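Local atomic coordinates of protein YCGM (Escherichia coli, PDB entry 1NR9), a protein that is of unknown function but belongs to the fumarylacetoacetate hydrolase family and holds a magnesium ion in an acidic site. Residues Tyr4-Trp9 / Tyr16-Val21; Glu74-Ile79 / Ser133-Ala138; Ala101-Leu106 / Val189-Thr194; Asp144-Thr149 / His169-Leu174; Glu206-Phe211 / Ser215-Val220. One frame throughout, in Å; residues are numbered along the deposited sequence.

Contact 1 of 5, residues Tyr4-Trp9 / Tyr16-Val21; sequences YQHHNW and YPVSKV
H6 places its CG anti to the carbonyl carbon (chi1 -60°), which turns the imidazole toward residues 16-21; V18 likewise holds CG2 beside its backbone N, and this methyl comes to rest on the ring. Both residues belong to two irregular runs that lead into strand 21-24 at the N terminus of a protein of the fumarylacetoacetate hydrolase family.

The evidence for a CH-pi contact is direct: V18 CG2 is 4.3 Å from the centroid of the H6 ring and 10° off the ring normal, so it sits above the middle of the face. The same methyl also meets a second ring, at 4.0 Å from V18 CG2 to Y4 CD2, but approaches that one at a slant. Y4 and H6 thus share one branch of valine, and L53 of strand 53-55 packs against both Y4 and V18. Y16 adds its CB, 3.8 Å from H6 CD2.

Around the imidazole rim the contacts are polar. Y4 OH lies in the ring plane and is hydrogen-bonded to H6 ND1 at 2.8 Å, with either group a possible donor. H6 NE2 is hydrogen-bonded to G187 O, and P17 O also lies near the ring plane, 2.9 Å from H6 NE2. Polar partners at both nitrogens should fix the rotation of the ring.

The backbones are joined less directly: one water bridges the two runs, accepting from H6 N at 2.9 Å and donating to Y16 O at 3.2 Å.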
# COMPACT_ATOMS: atom_id res chain seq x y z
N TYR A 4 8.35 6.68 13.13
CA TYR A 4 7.46 5.74 13.81
C TYR A 4 7.97 4.34 14.03
O TYR A 4 8.67 3.77 13.20
CB TYR A 4 6.12 5.63 13.07
CG TYR A 4 5.21 4.62 13.73
CD1 TYR A 4 4.53 4.93 14.91
CD2 TYR A 4 5.11 3.31 13.23
CE1 TYR A 4 3.77 3.96 15.59
CE2 TYR A 4 4.36 2.34 13.91
CZ TYR A 4 3.70 2.67 15.08
OH TYR A 4 2.96 1.73 15.75
N GLN A 5 7.59 3.77 15.17
CA GLN A 5 7.95 2.40 15.52
C GLN A 5 6.91 1.90 16.52
O GLN A 5 6.35 2.68 17.27
CB GLN A 5 9.34 2.35 16.11
CG GLN A 5 10.39 2.53 15.06
CD GLN A 5 11.77 2.29 15.57
OE1 GLN A 5 12.31 3.10 16.33
NE2 GLN A 5 12.36 1.16 15.18
N HIS A 6 6.64 0.60 16.52
CA HIS A 6 5.64 0.08 17.44
C HIS A 6 6.08 0.19 18.89
O HIS A 6 7.25 -0.04 19.23
CB HIS A 6 5.30 -1.39 17.14
CG HIS A 6 4.76 -1.64 15.77
ND1 HIS A 6 3.81 -0.83 15.18
CD2 HIS A 6 4.99 -2.64 14.89
CE1 HIS A 6 3.49 -1.33 14.00
NE2 HIS A 6 4.19 -2.43 13.80
N HIS A 7 5.14 0.52 19.76
CA HIS A 7 5.42 0.61 21.18
C HIS A 7 4.15 0.37 21.98
O HIS A 7 3.05 0.49 21.45
CB HIS A 7 6.01 1.99 21.53
CG HIS A 7 5.19 3.15 21.05
ND1 HIS A 7 5.34 3.69 19.79
CD2 HIS A 7 4.19 3.84 21.64
CE1 HIS A 7 4.47 4.67 19.63
NE2 HIS A 7 3.76 4.78 20.73
N ASN A 8 4.30 -0.01 23.25
CA ASN A 8 3.15 -0.23 24.11
C ASN A 8 2.66 1.14 24.57
O ASN A 8 3.19 2.17 24.16
CB ASN A 8 3.54 -1.06 25.33
CG ASN A 8 4.59 -0.38 26.18
OD1 ASN A 8 4.55 0.84 26.40
ND2 ASN A 8 5.53 -1.17 26.69
N TRP A 9 1.66 1.16 25.44
CA TRP A 9 1.12 2.42 25.89
C TRP A 9 2.18 3.27 26.61
O TRP A 9 2.30 4.47 26.34
CB TRP A 9 -0.08 2.16 26.79
CG TRP A 9 -0.93 3.36 26.95
CD1 TRP A 9 -0.99 4.19 28.03
CD2 TRP A 9 -1.83 3.91 25.97
NE1 TRP A 9 -1.87 5.22 27.79
CE2 TRP A 9 -2.40 5.08 26.54
CE3 TRP A 9 -2.21 3.53 24.68
CZ2 TRP A 9 -3.33 5.87 25.85
CZ3 TRP A 9 -3.14 4.32 23.99
CH2 TRP A 9 -3.68 5.47 24.58
N TYR A 16 8.36 -5.91 16.98
CA TYR A 16 7.62 -6.17 15.75
C TYR A 16 7.99 -5.11 14.72
O TYR A 16 8.04 -3.92 15.03
CB TYR A 16 6.11 -6.11 16.00
CG TYR A 16 5.56 -7.22 16.86
CD1 TYR A 16 5.22 -6.99 18.20
CD2 TYR A 16 5.38 -8.49 16.35
CE1 TYR A 16 4.70 -8.01 19.00
CE2 TYR A 16 4.86 -9.51 17.13
CZ TYR A 16 4.53 -9.27 18.45
OH TYR A 16 4.02 -10.31 19.21
N PRO A 17 8.26 -5.53 13.49
CA PRO A 17 8.62 -4.60 12.42
C PRO A 17 7.43 -3.72 12.07
O PRO A 17 6.30 -3.95 12.51
CB PRO A 17 8.97 -5.52 11.27
CG PRO A 17 9.52 -6.70 11.95
CD PRO A 17 8.52 -6.92 13.06
N VAL A 18 7.71 -2.71 11.26
CA VAL A 18 6.69 -1.81 10.78
C VAL A 18 6.58 -2.24 9.33
O VAL A 18 7.57 -2.70 8.77
CB VAL A 18 7.13 -0.35 10.85
CG1 VAL A 18 6.11 0.53 10.15
CG2 VAL A 18 7.26 0.09 12.29
N SER A 19 5.41 -2.11 8.73
CA SER A 19 5.28 -2.50 7.34
C SER A 19 4.06 -1.87 6.70
O SER A 19 4.14 -0.80 6.12
CB SER A 19 5.20 -4.02 7.22
OG SER A 19 5.41 -4.42 5.87
N LYS A 20 2.92 -2.55 6.80
CA LYS A 20 1.70 -2.02 6.21
C LYS A 20 0.53 -1.97 7.17
O LYS A 20 0.57 -2.54 8.26
CB LYS A 20 1.30 -2.85 4.99
CG LYS A 20 0.92 -4.28 5.30
CD LYS A 20 0.30 -4.93 4.06
CE LYS A 20 -0.03 -6.40 4.30
NZ LYS A 20 1.22 -7.17 4.59
N VAL A 21 -0.50 -1.27 6.75
CA VAL A 21 -1.72 -1.14 7.54
C VAL A 21 -2.88 -1.47 6.60
O VAL A 21 -3.06 -0.82 5.56
CB VAL A 21 -1.88 0.30 8.08
CG1 VAL A 21 -2.95 0.35 9.15
CG2 VAL A 21 -0.56 0.80 8.61
O HOH W 1 8.82 -0.86 15.26

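Contact 2 of 5, residues Glu74-Ile79 / Ser133-Ala138; sequences ELAVLI and SGFIPA
Two strands of the mixed sheet meet here, 69-79 and 130-137; both pair with strand 95-102, and F135 reaches across to A76 and L78. No hydrogen bond joins the two segments, so the contact rests on one phenyl ring and the strand surface beneath it.

L78 presents its CB to a face of the F135 ring: the CH-pi distance from L78 CB to the ring centroid is 3.7 Å, with the carbon 13° off the normal and therefore above the ring centre. L78 CG is anti to its backbone N (chi1 171°), and the chain continues so that L78 CD2 comes within 3.9 Å of F135 CD1. The ring is approached differently by A76. Its carbonyl oxygen lies in the ring plane at the rim, 3.6 Å from A76 O to F135 CE2.

All four residues at the interface, V77 included, are buried. V77 turns its CB away from F135 and packs on I171 and I175 of helix 171-178, while V189 of strand 189-191 and Y4 of the N-terminal run also touch F135. Beside the in-plane oxygen, the methyl of A76 completes the approach, 3.9 Å from A76 CB to F135 CE2.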
# COMPACT_ATOMS: atom_id res chain seq x y z
N GLU A 74 -10.34 5.04 14.95
CA GLU A 74 -10.57 3.63 14.71
C GLU A 74 -9.76 2.75 15.66
O GLU A 74 -8.73 3.17 16.20
CB GLU A 74 -10.20 3.27 13.25
CG GLU A 74 -10.84 4.16 12.14
CD GLU A 74 -10.72 3.57 10.72
OE1 GLU A 74 -10.29 2.40 10.60
OE2 GLU A 74 -11.08 4.26 9.73
N LEU A 75 -10.26 1.54 15.89
CA LEU A 75 -9.58 0.57 16.73
C LEU A 75 -8.47 -0.10 15.89
O LEU A 75 -8.74 -0.63 14.80
CB LEU A 75 -10.55 -0.51 17.22
CG LEU A 75 -9.84 -1.57 18.06
CD1 LEU A 75 -9.30 -0.94 19.34
CD2 LEU A 75 -10.78 -2.71 18.38
N ALA A 76 -7.25 -0.08 16.42
CA ALA A 76 -6.10 -0.65 15.73
C ALA A 76 -5.67 -1.96 16.34
O ALA A 76 -5.41 -2.04 17.55
CB ALA A 76 -4.94 0.33 15.76
N VAL A 77 -5.59 -2.98 15.51
CA VAL A 77 -5.18 -4.31 15.96
C VAL A 77 -3.78 -4.55 15.40
O VAL A 77 -3.54 -4.38 14.20
CB VAL A 77 -6.15 -5.40 15.43
CG1 VAL A 77 -5.79 -6.76 16.02
CG2 VAL A 77 -7.58 -5.03 15.77
N LEU A 78 -2.86 -4.93 16.29
CA LEU A 78 -1.47 -5.20 15.92
C LEU A 78 -1.24 -6.70 15.74
O LEU A 78 -1.33 -7.45 16.71
CB LEU A 78 -0.54 -4.68 17.02
CG LEU A 78 0.92 -5.09 16.86
CD1 LEU A 78 1.49 -4.43 15.60
CD2 LEU A 78 1.73 -4.69 18.09
N ILE A 79 -0.95 -7.14 14.52
CA ILE A 79 -0.71 -8.56 14.26
C ILE A 79 0.65 -9.05 14.79
O ILE A 79 1.69 -8.44 14.54
CB ILE A 79 -0.80 -8.88 12.75
CG1 ILE A 79 -2.27 -8.93 12.28
CG2 ILE A 79 -0.23 -10.25 12.49
CD1 ILE A 79 -3.04 -7.67 12.47
N SER A 133 -1.57 5.35 18.13
CA SER A 133 -1.20 5.35 19.55
C SER A 133 -0.33 4.14 19.84
O SER A 133 0.00 3.37 18.93
CB SER A 133 -2.46 5.30 20.42
OG SER A 133 -3.10 4.04 20.34
N GLY A 134 0.06 3.99 21.10
CA GLY A 134 0.86 2.85 21.49
C GLY A 134 -0.11 1.69 21.57
O GLY A 134 -1.32 1.90 21.44
N PHE A 135 0.38 0.47 21.77
CA PHE A 135 -0.49 -0.69 21.84
C PHE A 135 -0.57 -1.32 23.21
O PHE A 135 0.38 -1.29 23.99
CB PHE A 135 -0.04 -1.77 20.86
CG PHE A 135 -0.33 -1.45 19.44
CD1 PHE A 135 0.67 -0.97 18.60
CD2 PHE A 135 -1.62 -1.63 18.93
CE1 PHE A 135 0.40 -0.68 17.26
CE2 PHE A 135 -1.90 -1.34 17.60
CZ PHE A 135 -0.89 -0.86 16.76
N ILE A 136 -1.72 -1.91 23.49
CA ILE A 136 -1.93 -2.59 24.76
C ILE A 136 -1.93 -4.08 24.44
O ILE A 136 -2.74 -4.56 23.63
CB ILE A 136 -3.27 -2.17 25.37
CG1 ILE A 136 -3.17 -0.73 25.88
CG2 ILE A 136 -3.66 -3.10 26.49
CD1 ILE A 136 -4.51 -0.14 26.23
N PRO A 137 -1.00 -4.83 25.05
CA PRO A 137 -0.85 -6.28 24.85
C PRO A 137 -2.19 -6.99 24.87
O PRO A 137 -3.04 -6.70 25.70
CB PRO A 137 0.05 -6.68 26.00
CG PRO A 137 0.97 -5.48 26.11
CD PRO A 137 -0.01 -4.33 26.03
N ALA A 138 -2.37 -7.93 23.95
CA ALA A 138 -3.63 -8.67 23.87
C ALA A 138 -4.09 -9.15 25.23
O ALA A 138 -5.20 -8.83 25.67
CB ALA A 138 -3.49 -9.84 22.92

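Contact 3 of 5, residues Ala101-Leu106 / Val189-Thr194; sequences ALDLTL and VVLTGT. With MG (magnesium ion), chain E.
L191 makes the apolar contacts, with A101 and with the CB of D103. Placed at the end of strand 189-191, it splits its two methyls between two alternate residues of the other segment: CD2 lies 3.6 Å from A101 CB, and CD1 lies 3.8 Å from D103 CB. Both A101 and D103 turn their CB toward the leucine, whose CG is anti to its carbonyl carbon (chi1 -65°). The fork of the side chain therefore spans the end of strand 95-102 and the start of the loop that follows. V21 and C23 of strand 21-24 also pack on L191, which is itself buried.

Metal bonding is the second kind. While D103 CB rests on the leucine, its carboxylate continues to the magnesium ion, with CG anti to the backbone N (chi1 172°). D103 OD2 binds magnesium at 2.5 Å; a water molecule binds the same ion at 2.5 Å, and E72 provides another ligand.

Polar support makes up the third. The carboxylate of D103 is held by two lysines: OD1 forms a salt bridge with K48, and OD2 accepts a hydrogen bond from K124. D103 is also the centre of an inverse gamma turn, closed by a weak bond of 2.9 Å from L104 N to L102 O. On the other segment, G193 N donates to E74 OE1, tying the loop after L191 to strand 69-79.

An acidic magnesium site formed by a glutamate of strand 69-79 and an aspartate just past strand 95-102, with apolar contacts directly behind the aspartate, is consistent with the metal centre of the fumarylacetoacetate hydrolase family.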
# COMPACT_ATOMS: atom_id res chain seq x y z
N ALA A 101 -6.16 4.70 16.27
CA ALA A 101 -5.59 5.39 15.13
C ALA A 101 -6.57 6.35 14.50
O ALA A 101 -7.77 6.38 14.82
CB ALA A 101 -5.14 4.38 14.09
N LEU A 102 -6.04 7.17 13.60
CA LEU A 102 -6.84 8.11 12.86
C LEU A 102 -6.60 7.70 11.43
O LEU A 102 -5.46 7.69 10.95
CB LEU A 102 -6.36 9.54 13.07
CG LEU A 102 -6.64 10.21 14.42
CD1 LEU A 102 -6.36 11.71 14.29
CD2 LEU A 102 -8.09 9.98 14.81
N ASP A 103 -7.66 7.31 10.75
CA ASP A 103 -7.58 6.93 9.36
C ASP A 103 -7.74 8.26 8.65
O ASP A 103 -8.81 8.60 8.14
CB ASP A 103 -8.71 5.94 9.03
CG ASP A 103 -8.82 5.63 7.54
OD1 ASP A 103 -7.83 5.83 6.80
OD2 ASP A 103 -9.91 5.18 7.13
N LEU A 104 -6.68 9.05 8.69
CA LEU A 104 -6.66 10.35 8.07
C LEU A 104 -6.91 10.18 6.58
O LEU A 104 -6.27 9.36 5.94
CB LEU A 104 -5.30 10.99 8.29
CG LEU A 104 -5.23 12.09 9.35
CD1 LEU A 104 -6.21 11.82 10.48
CD2 LEU A 104 -3.79 12.18 9.86
N THR A 105 -7.84 10.96 6.04
CA THR A 105 -8.17 10.86 4.63
C THR A 105 -8.44 12.19 3.94
O THR A 105 -8.99 13.11 4.55
CB THR A 105 -9.38 9.91 4.41
OG1 THR A 105 -10.21 10.41 3.35
CG2 THR A 105 -10.20 9.78 5.68
N LEU A 106 -8.03 12.29 2.68
CA LEU A 106 -8.25 13.49 1.87
C LEU A 106 -9.59 13.34 1.13
O LEU A 106 -9.61 12.90 -0.03
CB LEU A 106 -7.11 13.65 0.86
CG LEU A 106 -5.73 14.02 1.42
CD1 LEU A 106 -4.71 14.06 0.29
CD2 LEU A 106 -5.80 15.39 2.10
N VAL A 189 -0.41 -3.65 11.00
CA VAL A 189 -1.50 -3.12 11.79
C VAL A 189 -2.78 -3.21 10.97
O VAL A 189 -2.74 -3.17 9.75
CB VAL A 189 -1.22 -1.65 12.17
CG1 VAL A 189 -2.45 -1.03 12.84
CG2 VAL A 189 -0.01 -1.59 13.11
N VAL A 190 -3.91 -3.34 11.66
CA VAL A 190 -5.21 -3.43 11.02
C VAL A 190 -6.21 -2.39 11.58
O VAL A 190 -6.50 -2.39 12.78
CB VAL A 190 -5.82 -4.83 11.23
CG1 VAL A 190 -7.23 -4.88 10.64
CG2 VAL A 190 -4.93 -5.88 10.61
N LEU A 191 -6.72 -1.51 10.72
CA LEU A 191 -7.69 -0.50 11.16
C LEU A 191 -9.07 -1.11 10.95
O LEU A 191 -9.39 -1.57 9.86
CB LEU A 191 -7.58 0.80 10.35
CG LEU A 191 -6.27 1.58 10.50
CD1 LEU A 191 -6.51 3.03 10.02
CD2 LEU A 191 -5.81 1.55 11.95
N THR A 192 -9.90 -1.08 11.98
CA THR A 192 -11.21 -1.70 11.88
C THR A 192 -12.43 -0.83 11.56
O THR A 192 -13.55 -1.22 11.88
CB THR A 192 -11.51 -2.49 13.15
OG1 THR A 192 -11.57 -1.59 14.27
CG2 THR A 192 -10.42 -3.51 13.40
N GLY A 193 -12.24 0.33 10.95
CA GLY A 193 -13.40 1.15 10.62
C GLY A 193 -13.62 2.28 11.60
O GLY A 193 -13.01 2.31 12.66
N THR A 194 -14.51 3.20 11.26
CA THR A 194 -14.77 4.32 12.16
C THR A 194 -16.24 4.52 12.42
O THR A 194 -17.08 4.20 11.58
CB THR A 194 -14.21 5.65 11.59
OG1 THR A 194 -14.21 6.66 12.60
CG2 THR A 194 -15.06 6.13 10.43
MG MG E . -12.15 4.22 6.78
O HOH W 2 -10.54 2.74 8.05

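Contact 4 of 5, residues Asp144-Thr149 / His169-Leu174; sequences DPQNTT and HKIVPL
An unusual link between Q146 and I171 defines this contact: the first residue of helix 171-178 gives its backbone N-H to a side chain from a distant loop, with K170 occupying the N-cap position just before it. I171 N donates to Q146 OE1 at 3.0 Å with an N-H...O angle of 170°, nearly straight, and it lies in the carbonyl plane on a lone pair of the amide oxygen. Q146 gets there by a bend at chi2 (60°), after a first torsion that sets CG anti to the backbone N.

The side chains of K170 and Q146 cross at about a right angle, with K170 CD 3.6 Å from Q146 CD. The lysine's ammonium group leads away, and K170 NZ is hydrogen-bonded to the backbone oxygens of I168 and M167. Next to the polar link, P145 CB meets I171 CD1 at 4.1 Å, and I171 also packs on L75 and V77 of strand 69-79.

The loop has its own bracing. D144 OD1 accepts from Q146 N, two residues on, at 3.0 Å, an Asx turn; the N-H comes from above the carboxylate plane.

With Q146 NE2 donating to T164 O and OE1 accepting from I171 N, the two ends of the amide have distinct roles, which fixes its flip. The carbonyl faces a helix N terminus, whose partial positive charge would probably strengthen the bond.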
# COMPACT_ATOMS: atom_id res chain seq x y z
N ASP A 144 -13.59 -6.05 26.62
CA ASP A 144 -13.87 -6.78 25.39
C ASP A 144 -13.61 -5.93 24.16
O ASP A 144 -14.40 -5.03 23.82
CB ASP A 144 -15.31 -7.28 25.40
CG ASP A 144 -15.73 -7.90 24.07
OD1 ASP A 144 -14.84 -8.36 23.31
OD2 ASP A 144 -16.95 -7.93 23.79
N PRO A 145 -12.51 -6.21 23.45
CA PRO A 145 -12.19 -5.44 22.25
C PRO A 145 -13.44 -5.27 21.40
O PRO A 145 -13.73 -4.17 20.93
CB PRO A 145 -11.15 -6.31 21.57
CG PRO A 145 -10.42 -6.91 22.72
CD PRO A 145 -11.54 -7.31 23.65
N GLN A 146 -14.21 -6.34 21.25
CA GLN A 146 -15.41 -6.28 20.42
C GLN A 146 -16.49 -5.39 21.00
O GLN A 146 -17.52 -5.13 20.37
CB GLN A 146 -15.98 -7.66 20.18
CG GLN A 146 -16.96 -7.68 19.02
CD GLN A 146 -16.30 -7.24 17.72
OE1 GLN A 146 -15.47 -7.97 17.15
NE2 GLN A 146 -16.67 -6.05 17.24
N ASN A 147 -16.25 -4.91 22.22
CA ASN A 147 -17.20 -4.03 22.89
C ASN A 147 -16.44 -2.94 23.65
O ASN A 147 -16.59 -2.78 24.87
CB ASN A 147 -18.10 -4.83 23.83
CG ASN A 147 -19.24 -4.00 24.39
OD1 ASN A 147 -19.87 -3.22 23.67
ND2 ASN A 147 -19.51 -4.17 25.68
N THR A 148 -15.63 -2.22 22.89
CA THR A 148 -14.80 -1.14 23.40
C THR A 148 -15.29 0.23 22.91
O THR A 148 -15.82 0.36 21.80
CB THR A 148 -13.32 -1.36 22.98
OG1 THR A 148 -12.74 -2.34 23.84
CG2 THR A 148 -12.53 -0.07 23.06
N THR A 149 -15.09 1.23 23.77
CA THR A 149 -15.49 2.61 23.50
C THR A 149 -14.47 3.39 22.67
O THR A 149 -13.28 3.38 22.98
CB THR A 149 -15.73 3.34 24.84
OG1 THR A 149 -17.11 3.22 25.19
CG2 THR A 149 -15.33 4.82 24.76
N HIS A 169 -18.62 -6.08 10.38
CA HIS A 169 -17.77 -7.27 10.35
C HIS A 169 -16.91 -7.17 11.60
O HIS A 169 -16.14 -6.23 11.76
CB HIS A 169 -16.88 -7.25 9.11
CG HIS A 169 -17.65 -7.07 7.83
ND1 HIS A 169 -18.20 -8.13 7.14
CD2 HIS A 169 -18.00 -5.95 7.17
CE1 HIS A 169 -18.86 -7.66 6.10
NE2 HIS A 169 -18.76 -6.34 6.09
N LYS A 170 -17.05 -8.14 12.50
CA LYS A 170 -16.30 -8.12 13.75
C LYS A 170 -14.78 -8.16 13.50
O LYS A 170 -14.33 -8.31 12.36
CB LYS A 170 -16.74 -9.30 14.61
CG LYS A 170 -18.27 -9.39 14.75
CD LYS A 170 -18.84 -8.11 15.35
CE LYS A 170 -20.36 -8.03 15.25
NZ LYS A 170 -20.84 -7.91 13.83
N ILE A 171 -14.00 -8.02 14.56
CA ILE A 171 -12.55 -8.00 14.43
C ILE A 171 -11.90 -9.27 13.90
O ILE A 171 -11.21 -9.20 12.89
CB ILE A 171 -11.88 -7.62 15.75
CG1 ILE A 171 -12.37 -6.24 16.20
CG2 ILE A 171 -10.35 -7.62 15.58
CD1 ILE A 171 -11.77 -5.77 17.52
N VAL A 172 -12.08 -10.41 14.55
CA VAL A 172 -11.42 -11.61 14.02
C VAL A 172 -11.96 -12.03 12.64
O VAL A 172 -11.20 -12.53 11.80
CB VAL A 172 -11.47 -12.83 14.99
CG1 VAL A 172 -11.17 -12.39 16.41
CG2 VAL A 172 -12.79 -13.53 14.88
N PRO A 173 -13.26 -11.84 12.37
CA PRO A 173 -13.74 -12.25 11.04
C PRO A 173 -13.12 -11.38 9.95
O PRO A 173 -12.64 -11.90 8.93
CB PRO A 173 -15.26 -12.03 11.13
CG PRO A 173 -15.55 -12.18 12.59
CD PRO A 173 -14.39 -11.45 13.23
N LEU A 174 -13.14 -10.07 10.16
CA LEU A 174 -12.59 -9.12 9.20
C LEU A 174 -11.13 -9.46 8.91
O LEU A 174 -10.75 -9.60 7.74
CB LEU A 174 -12.71 -7.69 9.75
CG LEU A 174 -12.31 -6.51 8.85
CD1 LEU A 174 -13.09 -6.55 7.53
CD2 LEU A 174 -12.57 -5.21 9.59

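Contact 5 of 5, residues Glu206-Phe211 / Ser215-Val220; sequences ELTVTF and SLTTRV
Peptide planes are the flat groups that meet between L207 and T218 and between V209 and L216, the hydrogen-bonded pairs of this antiparallel beta hairpin. L207 N donates to T218 O at 3.0 Å and T218 N returns a bond to L207 O at 2.9 Å. In the second pair V209 N donates to L216 O at 3.0 Å and L216 N to V209 O at 3.2 Å.

The strand directions differ by 157°, and the non-hydrogen-bonded pairs E206-R219, T208-T217 and T210-S215 put their side chains on one face of the sheet. T208 OG1 finds its hydrogen bond on the neighbouring strand, at S153 OG.

L207, V209, L216 and T218 occupy the other face. L207 and V209 press on L102 and V100 of strand 95-102, which joins the hairpin to the large mixed sheet. V209 and L216 run alongside each other on this face, with V209 CG1 4.1 Å from L216 CB. V220, just past the last pair, takes up one L207 methyl, 3.6 Å from L207 CD2 to V220 CG2.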
# COMPACT_ATOMS: atom_id res chain seq x y z
N GLU A 206 -6.84 21.07 18.32
CA GLU A 206 -6.30 20.19 19.33
C GLU A 206 -7.35 19.09 19.35
O GLU A 206 -8.54 19.38 19.28
CB GLU A 206 -6.22 20.86 20.70
CG GLU A 206 -5.68 19.94 21.79
CD GLU A 206 -5.14 20.69 23.01
OE1 GLU A 206 -5.90 21.49 23.60
OE2 GLU A 206 -3.97 20.47 23.39
N LEU A 207 -6.91 17.84 19.39
CA LEU A 207 -7.84 16.72 19.41
C LEU A 207 -7.42 15.65 20.40
O LEU A 207 -6.23 15.37 20.54
CB LEU A 207 -7.98 16.08 18.03
CG LEU A 207 -6.70 15.65 17.32
CD1 LEU A 207 -6.81 14.21 16.87
CD2 LEU A 207 -6.47 16.57 16.13
N THR A 208 -8.39 15.07 21.09
CA THR A 208 -8.08 14.02 22.04
C THR A 208 -8.84 12.75 21.60
O THR A 208 -10.05 12.77 21.40
CB THR A 208 -8.42 14.46 23.50
OG1 THR A 208 -9.81 14.29 23.76
CG2 THR A 208 -8.09 15.92 23.69
N VAL A 209 -8.10 11.67 21.40
CA VAL A 209 -8.66 10.40 20.96
C VAL A 209 -8.81 9.50 22.19
O VAL A 209 -8.02 9.61 23.13
CB VAL A 209 -7.73 9.71 19.93
CG1 VAL A 209 -6.39 9.43 20.55
CG2 VAL A 209 -8.35 8.42 19.44
N THR A 210 -9.80 8.62 22.18
CA THR A 210 -10.02 7.76 23.34
C THR A 210 -10.60 6.40 23.04
O THR A 210 -11.53 6.28 22.25
CB THR A 210 -10.97 8.43 24.34
OG1 THR A 210 -10.28 9.48 25.01
CG2 THR A 210 -11.48 7.42 25.35
N PHE A 211 -10.05 5.38 23.69
CA PHE A 211 -10.58 4.03 23.52
C PHE A 211 -10.46 3.30 24.84
O PHE A 211 -9.38 3.25 25.45
CB PHE A 211 -9.88 3.30 22.36
CG PHE A 211 -8.59 2.60 22.73
CD1 PHE A 211 -8.57 1.23 22.94
CD2 PHE A 211 -7.40 3.32 22.85
CE1 PHE A 211 -7.38 0.57 23.27
CE2 PHE A 211 -6.21 2.66 23.18
CZ PHE A 211 -6.20 1.29 23.39
N SER A 215 -6.68 7.62 26.92
CA SER A 215 -6.74 8.85 26.15
C SER A 215 -5.38 9.46 25.88
O SER A 215 -4.43 9.30 26.64
CB SER A 215 -7.60 9.89 26.85
OG SER A 215 -8.91 9.41 27.05
N LEU A 216 -5.32 10.17 24.76
CA LEU A 216 -4.13 10.88 24.32
C LEU A 216 -4.65 12.15 23.72
O LEU A 216 -5.71 12.17 23.08
CB LEU A 216 -3.39 10.11 23.23
CG LEU A 216 -2.52 8.93 23.62
CD1 LEU A 216 -1.73 8.50 22.39
CD2 LEU A 216 -1.59 9.32 24.77
N THR A 217 -3.91 13.23 23.91
CA THR A 217 -4.31 14.50 23.34
C THR A 217 -3.13 15.03 22.55
O THR A 217 -2.00 15.09 23.06
CB THR A 217 -4.72 15.50 24.44
OG1 THR A 217 -5.82 14.96 25.18
CG2 THR A 217 -5.13 16.83 23.83
N THR A 218 -3.38 15.38 21.29
CA THR A 218 -2.34 15.94 20.45
C THR A 218 -2.92 17.19 19.74
O THR A 218 -4.00 17.66 20.11
CB THR A 218 -1.84 14.90 19.43
OG1 THR A 218 -0.55 15.30 18.95
CG2 THR A 218 -2.80 14.77 18.27
N ARG A 219 -2.21 17.72 18.76
CA ARG A 219 -2.66 18.91 18.04
C ARG A 219 -2.18 18.83 16.60
O ARG A 219 -1.25 18.08 16.29
CB ARG A 219 -2.11 20.17 18.70
CG ARG A 219 -0.59 20.24 18.71
CD ARG A 219 -0.08 21.38 19.56
NE ARG A 219 1.37 21.31 19.77
CZ ARG A 219 2.28 21.70 18.88
NH1 ARG A 219 1.91 22.18 17.70
NH2 ARG A 219 3.57 21.58 19.17
N VAL A 220 -2.82 19.59 15.72
CA VAL A 220 -2.44 19.62 14.31
C VAL A 220 -1.52 20.80 14.08
O VAL A 220 -1.73 21.87 14.65
CB VAL A 220 -3.68 19.80 13.41
CG1 VAL A 220 -3.28 19.63 11.95
CG2 VAL A 220 -4.76 18.80 13.81

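In the fold
From the N terminus, contact 1 closes a short loop before strand 21-24, and the backbone bond between H7 and F135 carries its arm to contact 2. Contact 2 then closes a long excursion between strands 69-79 and 130-137. Contact 3 opens inside that excursion, at 101-106, and closes beyond it at 189-194, so the two cross; both lie in the mixed sheet, where V77 O meets V190 N. Contact 4 nests within the loop of contact 3, joining loop 144-149 to helix 171-178, and its I171 touches L75 of contact 2. Contact 5, last in the chain, forms the hairpin of the four-stranded sheet; F211 touches W9, I136 and T149, joining it to contacts 1, 2 and 4.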